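Local structure of particle-associated lyase (Acinetobacter bacteriophage AP22, 4Y9V) at residues A[103-108]-A[217-222]; A[124-129]-A[136-141]; A[444-449]-A[480-485]; A[461-466]-A[494-499]. The protein binds Acinetobacter baumannii capsular saccharide as a phage tailspike lyase and probably degrades the capsule. All blocks are in the same frame, centred on the assembly; numbering follows the deposited sequence.

Interaction 1 (A[103-108]-A[217-222])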
# COMPACT_ATOMS: atom_id res chain seq x y z
N GLY A 103 -10.11 -34.57 3.04
CA GLY A 103 -11.29 -35.27 3.52
C GLY A 103 -11.13 -35.92 4.89
O GLY A 103 -12.09 -36.46 5.43
N THR A 104 -9.94 -35.83 5.46
CA THR A 104 -9.78 -36.17 6.87
C THR A 104 -10.54 -35.12 7.69
O THR A 104 -10.22 -33.92 7.59
CB THR A 104 -8.29 -36.15 7.28
OG1 THR A 104 -7.58 -37.12 6.52
CG2 THR A 104 -8.13 -36.44 8.73
N VAL A 105 -11.50 -35.56 8.49
CA VAL A 105 -12.31 -34.63 9.27
C VAL A 105 -12.30 -35.14 10.71
O VAL A 105 -12.57 -36.34 10.94
CB VAL A 105 -13.74 -34.51 8.74
CG1 VAL A 105 -14.60 -33.65 9.64
CG2 VAL A 105 -13.70 -33.94 7.33
N PHE A 106 -12.05 -34.26 11.67
CA PHE A 106 -12.17 -34.59 13.08
C PHE A 106 -13.50 -34.00 13.58
O PHE A 106 -13.69 -32.80 13.54
CB PHE A 106 -10.98 -34.07 13.91
CG PHE A 106 -9.68 -34.67 13.41
CD1 PHE A 106 -9.39 -36.00 13.59
CD2 PHE A 106 -8.75 -33.90 12.75
CE1 PHE A 106 -8.21 -36.54 13.11
CE2 PHE A 106 -7.58 -34.45 12.26
CZ PHE A 106 -7.30 -35.78 12.46
N ASN A 107 -14.41 -34.89 13.99
CA ASN A 107 -15.73 -34.48 14.47
C ASN A 107 -15.70 -34.45 16.00
O ASN A 107 -15.71 -35.53 16.64
CB ASN A 107 -16.83 -35.40 13.91
CG ASN A 107 -18.19 -34.79 14.18
OD1 ASN A 107 -18.40 -34.10 15.16
ND2 ASN A 107 -19.10 -35.09 13.27
N PHE A 108 -15.61 -33.27 16.52
CA PHE A 108 -15.53 -32.97 17.95
C PHE A 108 -16.89 -32.97 18.64
O PHE A 108 -16.95 -32.89 19.88
CB PHE A 108 -14.90 -31.59 18.13
CG PHE A 108 -13.46 -31.47 17.66
CD1 PHE A 108 -12.51 -32.44 17.97
CD2 PHE A 108 -13.06 -30.37 16.92
CE1 PHE A 108 -11.20 -32.29 17.55
CE2 PHE A 108 -11.76 -30.21 16.53
CZ PHE A 108 -10.82 -31.18 16.81
N LYS A 217 -9.31 -30.18 9.06
CA LYS A 217 -10.72 -29.91 8.84
C LYS A 217 -11.49 -30.55 10.00
O LYS A 217 -11.28 -31.71 10.34
CB LYS A 217 -11.19 -30.46 7.51
CG LYS A 217 -12.65 -30.19 7.17
CD LYS A 217 -13.02 -30.56 5.75
CE LYS A 217 -14.51 -30.43 5.52
NZ LYS A 217 -14.84 -30.70 4.10
N THR A 218 -12.37 -29.74 10.61
CA THR A 218 -13.03 -30.12 11.85
C THR A 218 -14.50 -29.81 11.76
O THR A 218 -14.95 -28.89 11.04
CB THR A 218 -12.41 -29.41 13.07
OG1 THR A 218 -12.68 -28.03 13.04
CG2 THR A 218 -10.89 -29.58 13.12
N VAL A 219 -15.27 -30.55 12.57
CA VAL A 219 -16.69 -30.34 12.77
C VAL A 219 -16.98 -30.34 14.27
O VAL A 219 -16.52 -31.24 14.97
CB VAL A 219 -17.54 -31.45 12.10
CG1 VAL A 219 -19.03 -31.32 12.46
CG2 VAL A 219 -17.34 -31.39 10.60
N SER A 220 -17.79 -29.38 14.72
CA SER A 220 -18.25 -29.32 16.08
C SER A 220 -19.71 -28.85 16.05
O SER A 220 -20.13 -28.22 15.09
CB SER A 220 -17.45 -28.26 16.90
OG SER A 220 -16.06 -28.52 16.82
N THR A 221 -20.46 -29.12 17.11
CA THR A 221 -21.76 -28.49 17.21
C THR A 221 -21.61 -27.01 17.54
O THR A 221 -20.55 -26.54 17.99
CB THR A 221 -22.64 -29.16 18.28
OG1 THR A 221 -22.09 -28.83 19.52
CG2 THR A 221 -22.75 -30.66 18.05
N ASP A 222 -22.69 -26.25 17.36
CA ASP A 222 -22.70 -24.86 17.74
C ASP A 222 -22.73 -24.67 19.26
O ASP A 222 -22.58 -23.54 19.73
CB ASP A 222 -23.87 -24.08 17.12
CG ASP A 222 -23.69 -23.78 15.64
OD1 ASP A 222 -22.56 -23.81 15.13
OD2 ASP A 222 -24.73 -23.41 15.03
O HOH W 1 -8.36 -32.88 9.41
O HOH W 2 -8.05 -32.85 8.83
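Val219 O receives the amide of Phe108, with N and O 2.7 Å apart. The CA-H of Asn107 also approaches this oxygen. Two more backbone bonds continue the ladder: Phe106 N reaches Lys217 O at 3.0 Å, and Val219 N reaches Phe106 O at 2.9 Å. The side chains of Val105, Lys217 and Val219 pack against one another. Val105 CG1 meets Val219 CG2 at 3.7 Å in the Val219 conformer given, and Val105 CG2 lies against Lys217 CD at 3.8 Å. The extended lysine chain runs past the valine, and its amine makes a weak, long ion pair with Glu243. On the face of Phe106 and Thr218, the Phe108 ring carries the contact. Its CG stands anti to the carbonyl carbon (chi1 -64°). This sets the ring beside Thr218, with Phe108 CE2 and Thr218 CG2 3.6 Å apart. Ser220 OG sits at the ring edge, in its plane, 3.5 Å from Phe108 CD2. Phe106 O lies over the centre of one ring face. Phe114 meets the same ring edge-to-face. The backbones of Val105 and Asn107 also hydrogen-bond to Tyr84 on strand 83-85. Such in-register parallel pairing of strands far apart in the chain is characteristic of neighbouring coils in a parallel beta-helix.

Interaction 2 (A[124-129]-A[136-141])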
# COMPACT_ATOMS: atom_id res chain seq x y z
N THR A 124 11.48 -13.71 36.56
CA THR A 124 12.01 -12.57 37.31
C THR A 124 11.03 -11.42 37.26
O THR A 124 9.86 -11.58 36.87
CB THR A 124 13.45 -12.26 36.85
OG1 THR A 124 14.06 -11.33 37.73
CG2 THR A 124 13.54 -11.70 35.45
N THR A 125 11.50 -10.25 37.66
CA THR A 125 10.75 -9.00 37.71
C THR A 125 11.63 -7.91 37.08
O THR A 125 12.86 -8.03 36.99
CB THR A 125 10.32 -8.60 39.11
OG1 THR A 125 11.47 -8.47 39.93
CG2 THR A 125 9.32 -9.58 39.69
N LEU A 126 10.93 -6.84 36.66
CA LEU A 126 11.65 -5.68 36.09
C LEU A 126 12.34 -4.89 37.15
O LEU A 126 11.76 -4.58 38.18
CB LEU A 126 10.58 -4.81 35.41
CG LEU A 126 11.10 -3.56 34.72
CD1 LEU A 126 12.08 -3.88 33.61
CD2 LEU A 126 9.95 -2.69 34.24
N ALA A 127 13.59 -4.48 36.87
CA ALA A 127 14.44 -3.79 37.81
C ALA A 127 14.98 -2.43 37.30
O ALA A 127 15.73 -1.80 38.00
CB ALA A 127 15.62 -4.64 38.29
N SER A 128 14.54 -1.98 36.12
CA SER A 128 14.80 -0.61 35.68
C SER A 128 13.56 -0.12 34.94
O SER A 128 12.75 -0.93 34.44
CB SER A 128 15.98 -0.50 34.75
OG SER A 128 15.84 -1.30 33.58
N ASP A 129 13.44 1.18 34.79
CA ASP A 129 12.29 1.74 34.10
C ASP A 129 12.51 1.64 32.57
O ASP A 129 13.61 1.89 32.06
CB ASP A 129 12.11 3.18 34.52
CG ASP A 129 11.72 3.37 35.99
OD1 ASP A 129 11.22 2.45 36.62
OD2 ASP A 129 11.91 4.50 36.48
N GLN A 136 15.85 -0.02 24.62
CA GLN A 136 16.18 -1.29 23.97
C GLN A 136 16.84 -2.24 24.97
O GLN A 136 17.43 -3.24 24.56
CB GLN A 136 17.04 -1.13 22.73
CG GLN A 136 18.42 -0.54 22.99
CD GLN A 136 19.17 -0.27 21.70
OE1 GLN A 136 19.54 -1.21 20.98
NE2 GLN A 136 19.35 0.96 21.34
N SER A 137 16.73 -1.95 26.26
CA SER A 137 17.28 -2.80 27.29
C SER A 137 16.51 -2.53 28.57
O SER A 137 15.86 -1.51 28.74
CB SER A 137 18.77 -2.57 27.54
OG SER A 137 18.95 -1.20 27.95
N PHE A 138 16.67 -3.48 29.52
CA PHE A 138 16.10 -3.32 30.85
C PHE A 138 16.92 -4.22 31.78
O PHE A 138 17.43 -5.27 31.38
CB PHE A 138 14.62 -3.64 30.92
CG PHE A 138 14.22 -5.01 30.43
CD1 PHE A 138 13.90 -5.21 29.10
CD2 PHE A 138 14.13 -6.11 31.29
CE1 PHE A 138 13.50 -6.43 28.63
CE2 PHE A 138 13.75 -7.35 30.80
CZ PHE A 138 13.44 -7.54 29.47
N ASP A 139 16.96 -3.83 33.04
CA ASP A 139 17.55 -4.66 34.07
C ASP A 139 16.43 -5.54 34.67
O ASP A 139 15.27 -5.15 34.71
CB ASP A 139 18.15 -3.81 35.18
CG ASP A 139 19.32 -3.00 34.73
OD1 ASP A 139 19.92 -3.27 33.64
OD2 ASP A 139 19.64 -1.99 35.43
N VAL A 140 16.86 -6.70 35.16
CA VAL A 140 15.99 -7.63 35.86
C VAL A 140 16.57 -7.91 37.24
O VAL A 140 17.75 -7.70 37.50
CB VAL A 140 15.77 -8.94 35.08
CG1 VAL A 140 15.02 -8.65 33.78
CG2 VAL A 140 17.08 -9.64 34.82
N ALA A 141 15.73 -8.49 38.10
CA ALA A 141 16.20 -8.93 39.41
C ALA A 141 17.09 -10.18 39.28
O ALA A 141 17.95 -10.37 40.17
CB ALA A 141 15.05 -9.15 40.33
O HOH W 3 18.44 -1.28 37.70
O HOH W 4 15.38 -0.00 31.12
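Ser128 OG accepts the amide of Asp139 in an almost straight bond, with OG and N 2.8 Å apart and 175° at the hydrogen. The hydroxyl lies between its own backbone N and carbonyl carbon (chi1 58°), which turns it onto the 136-141 segment. A water also bonds to Ser128 OG at 2.8 Å. That water donates to Asp129 O and Ser137 O, so it satisfies two carbonyls at once. Two backbone bonds lie further along. Ala127 N donates to Asp139 O at 2.8 Å. Ala141 N donates to Thr125 O at 3.1 Å. A second water donates to Ala127 O and to Asp139 OD2, the latter at 2.7 Å. The other carboxylate oxygen, OD1, is bonded to Thr184 OG1. Thr124 OG1 makes a weak bond with Asp142 N. The apolar side is small. Thr124 CG2 meets Val140 CB at 3.6 Å, the two side chains crossing at about a right angle. Leu126 CD1 touches Phe138 CB at 3.7 Å. Ile203 and Val185 pack nearby, on strands 201-207 and 184-187. A single backbone bridge, at Leu126 and Val140, joins the segments, and a serine hydroxyl and two waters add further polar links. The bridge ties the end of strand 113-125 to the chain at strand 137-139, within the Ig-like domain of the tailspike.

Interaction 3 (A[444-449]-A[480-485])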
# COMPACT_ATOMS: atom_id res chain seq x y z
N ALA A 444 -21.20 10.09 30.49
CA ALA A 444 -20.77 9.27 31.63
C ALA A 444 -19.38 9.63 32.10
O ALA A 444 -19.01 9.20 33.18
CB ALA A 444 -20.86 7.79 31.24
N LEU A 445 -18.55 10.33 31.31
CA LEU A 445 -17.26 10.79 31.74
C LEU A 445 -17.49 12.21 32.31
O LEU A 445 -17.51 13.20 31.57
CB LEU A 445 -16.23 10.79 30.62
CG LEU A 445 -14.84 11.22 31.05
CD1 LEU A 445 -14.26 10.32 32.15
CD2 LEU A 445 -13.91 11.21 29.86
N ASN A 446 -17.79 12.29 33.58
CA ASN A 446 -18.23 13.54 34.21
C ASN A 446 -17.02 14.25 34.83
O ASN A 446 -16.97 14.52 36.03
CB ASN A 446 -19.34 13.31 35.22
CG ASN A 446 -19.95 14.65 35.67
OD1 ASN A 446 -19.77 15.75 35.12
ND2 ASN A 446 -20.65 14.50 36.79
N GLU A 447 -16.05 14.56 33.98
CA GLU A 447 -14.84 15.30 34.32
C GLU A 447 -14.21 15.77 33.01
O GLU A 447 -14.46 15.19 31.97
CB GLU A 447 -13.89 14.51 35.16
CG GLU A 447 -13.38 13.29 34.46
CD GLU A 447 -12.58 12.39 35.35
OE1 GLU A 447 -12.86 12.31 36.55
OE2 GLU A 447 -11.65 11.73 34.88
N ALA A 448 -13.43 16.81 33.08
CA ALA A 448 -12.75 17.32 31.90
C ALA A 448 -11.70 16.30 31.44
O ALA A 448 -10.99 15.66 32.23
CB ALA A 448 -12.10 18.66 32.19
N LEU A 449 -11.63 16.16 30.13
CA LEU A 449 -10.68 15.30 29.44
C LEU A 449 -9.31 15.93 29.52
O LEU A 449 -9.17 17.10 29.15
CB LEU A 449 -11.18 15.11 27.99
CG LEU A 449 -10.37 14.08 27.20
CD1 LEU A 449 -10.61 12.69 27.75
CD2 LEU A 449 -10.77 14.17 25.74
N GLY A 480 -21.60 22.83 26.54
CA GLY A 480 -21.34 23.78 27.60
C GLY A 480 -20.99 23.19 28.93
O GLY A 480 -20.74 23.95 29.87
N ARG A 481 -20.91 21.88 29.05
CA ARG A 481 -20.50 21.24 30.30
C ARG A 481 -19.00 21.34 30.43
O ARG A 481 -18.49 22.15 31.21
CB ARG A 481 -21.04 19.81 30.37
CG ARG A 481 -20.58 19.07 31.62
CD ARG A 481 -21.06 17.64 31.69
NE ARG A 481 -20.38 16.84 30.66
CZ ARG A 481 -20.25 15.50 30.74
NH1 ARG A 481 -20.78 14.84 31.75
NH2 ARG A 481 -19.54 14.88 29.79
N TYR A 482 -18.24 20.56 29.62
CA TYR A 482 -16.81 20.70 29.54
C TYR A 482 -16.45 21.08 28.12
O TYR A 482 -17.12 20.75 27.15
CB TYR A 482 -16.08 19.35 29.88
CG TYR A 482 -16.47 18.82 31.22
CD1 TYR A 482 -16.17 19.50 32.39
CD2 TYR A 482 -17.19 17.63 31.37
CE1 TYR A 482 -16.54 19.04 33.64
CE2 TYR A 482 -17.59 17.15 32.59
CZ TYR A 482 -17.27 17.86 33.73
OH TYR A 482 -17.63 17.47 35.00
N THR A 483 -15.27 21.73 28.00
CA THR A 483 -14.60 21.82 26.70
C THR A 483 -13.82 20.53 26.49
O THR A 483 -13.06 20.10 27.38
CB THR A 483 -13.66 23.03 26.69
OG1 THR A 483 -14.51 24.19 26.72
CG2 THR A 483 -12.81 23.07 25.46
N VAL A 484 -13.99 19.91 25.33
CA VAL A 484 -13.10 18.82 24.91
C VAL A 484 -11.85 19.48 24.35
O VAL A 484 -11.98 20.22 23.37
CB VAL A 484 -13.75 17.91 23.87
CG1 VAL A 484 -12.75 16.89 23.38
CG2 VAL A 484 -15.00 17.23 24.47
N PRO A 485 -10.67 19.31 24.94
CA PRO A 485 -9.48 19.97 24.38
C PRO A 485 -9.22 19.48 22.99
O PRO A 485 -9.27 18.27 22.72
CB PRO A 485 -8.36 19.53 25.34
CG PRO A 485 -9.06 19.15 26.64
CD PRO A 485 -10.33 18.49 26.14
O HOH W 5 -13.45 17.52 28.54
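Tyr482 lays one ring face on the peptide link between Glu447 and Ala448. Glu447 C stands 3.6 Å above the ring plane, over its centre, and Ala448 N stands 3.8 Å above it. Arg481 takes the opposite face. Its CG sits over the rim of the ring, and its guanidinium has Tyr482 CE2 3.4 Å above its own plane. The ring is therefore sandwiched between a backbone strip and its neighbour's side chain. A bend at chi3 (69°) turns the guanidinium back over the ring. Asp476 holds Arg481 by a salt bridge, and the carbonyls of Ser442 and Asn443 accept from it too. Tyr482 OH donates to Asn446 OD1 at 2.7 Å, from above the carbonyl plane, in the asparagine conformer given. Asn446 is the centre of an inverse gamma turn, closed by a weak bond from Glu447 N to Leu445 O. Further on, a water joins Leu449 N, at 2.8 Å, to Thr483 O, at 2.9 Å. Leu449 CB, in the conformer given, packs on Pro485 CD at 3.9 Å. The two loops lead into strands 453-458 and 486-496, which pair in parallel. Stacked loops on adjacent coils of this kind fit the pectin lyase-like beta-helix.

Interaction 4 (A[461-466]-A[494-499])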
# COMPACT_ATOMS: atom_id res chain seq x y z
N VAL A 461 -10.33 13.70 -0.62
CA VAL A 461 -11.45 12.81 -0.37
C VAL A 461 -12.72 13.42 -0.96
O VAL A 461 -13.00 14.61 -0.77
CB VAL A 461 -11.60 12.51 1.13
CG1 VAL A 461 -11.73 13.76 2.00
CG2 VAL A 461 -12.77 11.55 1.38
N SER A 462 -13.48 12.59 -1.66
CA SER A 462 -14.71 13.02 -2.31
C SER A 462 -15.91 12.47 -1.56
O SER A 462 -15.86 11.45 -0.86
CB SER A 462 -14.77 12.57 -3.75
OG SER A 462 -14.85 11.14 -3.84
N CYS A 463 -17.04 13.16 -1.71
CA CYS A 463 -18.29 12.77 -1.09
C CYS A 463 -19.41 13.15 -2.03
O CYS A 463 -19.52 14.33 -2.40
CB CYS A 463 -18.45 13.53 0.25
SG CYS A 463 -20.06 13.34 1.04
N ASP A 464 -20.25 12.18 -2.40
CA ASP A 464 -21.36 12.42 -3.35
C ASP A 464 -22.71 12.58 -2.66
O ASP A 464 -23.74 12.49 -3.30
CB ASP A 464 -21.44 11.43 -4.48
CG ASP A 464 -21.96 10.09 -4.07
OD1 ASP A 464 -21.95 9.81 -2.86
OD2 ASP A 464 -22.44 9.37 -4.97
N PHE A 465 -22.70 12.89 -1.36
CA PHE A 465 -23.96 13.10 -0.65
C PHE A 465 -24.73 14.27 -1.24
O PHE A 465 -24.17 15.31 -1.59
CB PHE A 465 -23.70 13.40 0.81
CG PHE A 465 -23.11 12.28 1.67
CD1 PHE A 465 -22.84 11.02 1.15
CD2 PHE A 465 -22.88 12.53 2.98
CE1 PHE A 465 -22.32 10.04 2.00
CE2 PHE A 465 -22.37 11.55 3.84
CZ PHE A 465 -22.10 10.30 3.33
N ASP A 466 -26.05 14.13 -1.25
CA ASP A 466 -26.90 15.28 -1.63
C ASP A 466 -26.94 16.35 -0.55
O ASP A 466 -27.19 17.53 -0.85
CB ASP A 466 -28.29 14.75 -2.00
CG ASP A 466 -28.18 13.77 -3.12
OD1 ASP A 466 -27.67 14.14 -4.20
OD2 ASP A 466 -28.50 12.56 -2.92
N VAL A 494 -11.07 18.63 0.45
CA VAL A 494 -12.22 17.75 0.36
C VAL A 494 -13.04 18.21 -0.85
O VAL A 494 -12.95 19.38 -1.24
CB VAL A 494 -13.09 17.78 1.64
CG1 VAL A 494 -12.26 17.40 2.86
CG2 VAL A 494 -13.78 19.12 1.85
N VAL A 495 -13.87 17.29 -1.37
CA VAL A 495 -14.69 17.54 -2.54
C VAL A 495 -16.12 17.07 -2.25
O VAL A 495 -16.36 15.88 -2.09
CB VAL A 495 -14.11 16.83 -3.79
CG1 VAL A 495 -14.91 17.24 -5.02
CG2 VAL A 495 -12.62 17.09 -3.97
N ASN A 496 -17.11 17.97 -2.18
CA ASN A 496 -18.52 17.57 -2.24
C ASN A 496 -18.93 17.69 -3.72
O ASN A 496 -18.94 18.78 -4.29
CB ASN A 496 -19.42 18.45 -1.38
CG ASN A 496 -19.37 18.01 0.06
OD1 ASN A 496 -20.19 17.01 0.37
ND2 ASN A 496 -18.59 18.51 0.87
N THR A 497 -19.25 16.55 -4.34
CA THR A 497 -19.52 16.53 -5.76
C THR A 497 -20.90 17.09 -6.13
O THR A 497 -21.10 17.41 -7.30
CB THR A 497 -19.30 15.14 -6.35
OG1 THR A 497 -20.33 14.30 -5.82
CG2 THR A 497 -17.91 14.62 -6.05
N LYS A 498 -21.81 17.19 -5.19
CA LYS A 498 -23.18 17.63 -5.47
C LYS A 498 -23.35 19.10 -5.18
O LYS A 498 -22.91 19.60 -4.14
CB LYS A 498 -24.18 16.83 -4.65
CG LYS A 498 -24.21 15.34 -4.91
CD LYS A 498 -24.77 14.98 -6.28
CE LYS A 498 -24.79 13.50 -6.54
NZ LYS A 498 -25.44 12.65 -5.55
N ASP A 499 -24.06 19.79 -6.07
CA ASP A 499 -24.25 21.22 -5.91
C ASP A 499 -25.25 21.58 -4.83
O ASP A 499 -25.35 22.73 -4.46
CB ASP A 499 -24.57 21.89 -7.24
CG ASP A 499 -25.91 21.58 -7.88
OD1 ASP A 499 -26.78 21.06 -7.16
OD2 ASP A 499 -26.02 21.87 -9.09
O HOH W 6 -21.62 16.13 -2.14
O HOH W 7 -25.35 9.72 -4.13
O HOH W 8 -24.42 10.10 -6.54
O HOH W 9 -27.86 10.64 -4.62
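Lys498 NZ donates to Asp464 O at 2.8 Å, in the carbonyl plane, and to Asp466 OD1 at 3.0 Å. The second bond is part of a salt bridge, and it meets the oxygen from above the carboxylate plane. Bends at chi2 (-69°) and chi4 (53°) curl the lysine chain back over the loop at 464-466, where CG also touches Phe465 O. A water accepts from Lys498 NZ at 2.9 Å and donates to Asp464 OD2 at 2.6 Å. It links the amine to a second carboxylate that lies beyond salt-bridge reach. The other oxygen of that group, Asp464 OD1, takes the amide of Gly428.

Backbone bonds form a parallel ladder. Val495 N donates to Val461 O, Cys463 N to Val495 O and Thr497 N to Cys463 O. Val494 O accepts a hydrogen bond from Arg520 of the third subunit.

Side-chain packing is led by Val461 and Val494, which lie side by side with CG1 to CG1 at 3.8 Å. Trp471 packs on both valines and on Cys463. Asp464 CB packs on Thr497 OG1 at 3.4 Å.

Sulfur contributes within the 461-466 segment. Phe465 N donates to Cys463 SG at 3.6 Å, while the sulfur sits over the rim of the Phe465 ring.

The chemistry changes along the contact. A buried ladder gives way to a polar end, where the amine is gripped by the carbonyl of Asp464 and the carboxylate of Asp466, with the Asp464 carboxylate joined through water. The two carboxylates probably favour the charged form of the lysine, which bridges the two segments where the strands stop.

In the fold
From the N terminus, interaction 1 opens on strand 105-109 and closes at strand 215-220, joining neighbouring coils near the start of the beta-helix. The chain in between leaves to form the Ig-like domain, and interaction 2 closes a short loop there. Their centres are about 45 Å apart. Interactions 3 and 4 come after both, far along the pectin lyase-like range, and they cross each other: residues 444-449 and 461-466 come first, then 480-485 and 494-499. Interaction 3 ties loops before strands 453-458 and 486-496, while interaction 4 ties strand 461-463 to the end of 486-496. Their centres lie about 33 Å apart, so successive coils are joined at two separate places.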